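PDB 5VOL: putative esterase, which is a carbohydrate esterase family 1 ferulic acid esterase that probably cleaves ester-linked ferulate from arabinoxylan. Local coordinates for residues H65-D68 against V69-L73. Numbering follows the deposited sequence.
Sequences HVKD and VMDRL
The first turns of helix 66-76 are joined by an i to i+4 salt bridge between Lys67 and Asp71, alongside four successive backbone hydrogen bonds. His65 occupies the N-cap position, and its O accepts the first of these bonds from Val69 N at 3.1 Å. Val66 O to Met70 N, Lys67 O to Asp71 N and Asp68 O to Arg72 N continue the series. With CG anti to the backbone N (chi1 165°), the Lys67 chain runs extended to CE and bends only at chi4, which brings its ammonium to the carboxylate one turn on. NZ lies 2.9 Å from Asp71 OD2, on the syn lone pair of that oxygen. The same OD2 accepts a hydrogen bond from a water at 2.6 Å, and this water also donates to Asp68 OD1 at 2.7 Å. It thus bridges two carboxylates, with Asp68 OD1 and Asp71 OD2 standing 4.6 Å apart, and probably eases their mutual repulsion. Ser10 OG hydrogen-bonds to both Asp71 OD1 and Lys67 NZ, tying the N-terminal segment to the ion pair, which probably limits the carboxylate's rotation.

Another side of the helix is apolar: Val66 CG1 meets Met70 CG at 4.3 Å, and both residues pack on Ile84 of strand 83-87, while Val69 rests on Tyr262 and Leu265 of helix 254-271. A further face meets the second subunit: Asp68 OD2 forms a salt bridge with Arg63 of the second subunit and Arg72 NH1 one with Asp253 of that subunit, and the His65 rings of the two chains meet through an NE2 to NE2 hydrogen bond. The arrangement is that of an amphipathic helix flanking the central sheet of an alpha/beta-hydrolase fold, its apolar side against strand 83-87 and helix 254-271.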
# COMPACT_ATOMS: atom_id res chain seq x y z
N HIS C 65 15.19 -7.68 9.05
CA HIS C 65 15.98 -6.86 8.11
C HIS C 65 15.95 -5.37 8.46
O HIS C 65 15.81 -4.52 7.57
CB HIS C 65 15.49 -7.08 6.67
CG HIS C 65 15.50 -8.52 6.24
ND1 HIS C 65 16.66 -9.26 6.16
CD2 HIS C 65 14.49 -9.36 5.91
CE1 HIS C 65 16.36 -10.49 5.79
NE2 HIS C 65 15.05 -10.57 5.62
N VAL C 66 16.10 -5.06 9.75
CA VAL C 66 15.99 -3.67 10.20
C VAL C 66 16.95 -2.75 9.46
O VAL C 66 16.58 -1.64 9.12
CB VAL C 66 16.22 -3.53 11.72
CG1 VAL C 66 16.12 -2.07 12.14
CG2 VAL C 66 15.19 -4.33 12.46
N LYS C 67 18.18 -3.20 9.21
CA LYS C 67 19.12 -2.33 8.50
C LYS C 67 18.60 -1.94 7.11
O LYS C 67 18.67 -0.77 6.71
CB LYS C 67 20.49 -3.00 8.37
CG LYS C 67 21.40 -2.31 7.34
CD LYS C 67 22.85 -2.77 7.46
CE LYS C 67 23.63 -2.52 6.16
NZ LYS C 67 23.69 -1.06 5.77
N ASP C 68 18.09 -2.92 6.36
CA ASP C 68 17.63 -2.67 4.99
C ASP C 68 16.41 -1.77 4.95
O ASP C 68 16.28 -0.94 4.06
CB ASP C 68 17.34 -3.99 4.27
CG ASP C 68 18.59 -4.81 4.06
OD1 ASP C 68 19.68 -4.21 4.06
OD2 ASP C 68 18.48 -6.05 3.91
N VAL C 69 15.49 -1.95 5.90
CA VAL C 69 14.31 -1.12 5.97
C VAL C 69 14.70 0.32 6.35
O VAL C 69 14.23 1.27 5.73
CB VAL C 69 13.28 -1.66 6.97
CG1 VAL C 69 12.09 -0.70 7.08
CG2 VAL C 69 12.79 -3.05 6.55
N MET C 70 15.57 0.48 7.35
CA MET C 70 16.04 1.81 7.70
C MET C 70 16.78 2.50 6.55
O MET C 70 16.58 3.70 6.32
CB MET C 70 16.94 1.77 8.94
CG MET C 70 16.19 1.77 10.26
SD MET C 70 15.33 3.33 10.58
CE MET C 70 16.71 4.42 10.94
N ASP C 71 17.64 1.78 5.84
CA ASP C 71 18.38 2.38 4.74
C ASP C 71 17.43 2.94 3.67
O ASP C 71 17.65 4.03 3.15
CB ASP C 71 19.34 1.38 4.11
CG ASP C 71 20.55 1.09 4.99
OD1 ASP C 71 20.80 1.86 5.95
OD2 ASP C 71 21.24 0.09 4.72
N ARG C 72 16.36 2.20 3.38
CA ARG C 72 15.29 2.67 2.51
C ARG C 72 14.57 3.91 3.08
O ARG C 72 14.47 4.95 2.42
CB ARG C 72 14.28 1.53 2.25
CG ARG C 72 13.01 1.97 1.53
CD ARG C 72 13.21 2.03 0.01
NE ARG C 72 13.17 0.71 -0.63
CZ ARG C 72 14.23 0.04 -1.07
NH1 ARG C 72 14.08 -1.14 -1.65
NH2 ARG C 72 15.45 0.55 -0.94
N LEU C 73 14.08 3.81 4.32
CA LEU C 73 13.24 4.87 4.85
C LEU C 73 14.05 6.12 5.24
O LEU C 73 13.53 7.24 5.19
CB LEU C 73 12.43 4.34 6.04
CG LEU C 73 11.43 3.24 5.63
CD1 LEU C 73 10.60 2.74 6.80
CD2 LEU C 73 10.52 3.71 4.50
O HOH W 1 20.61 -1.87 3.06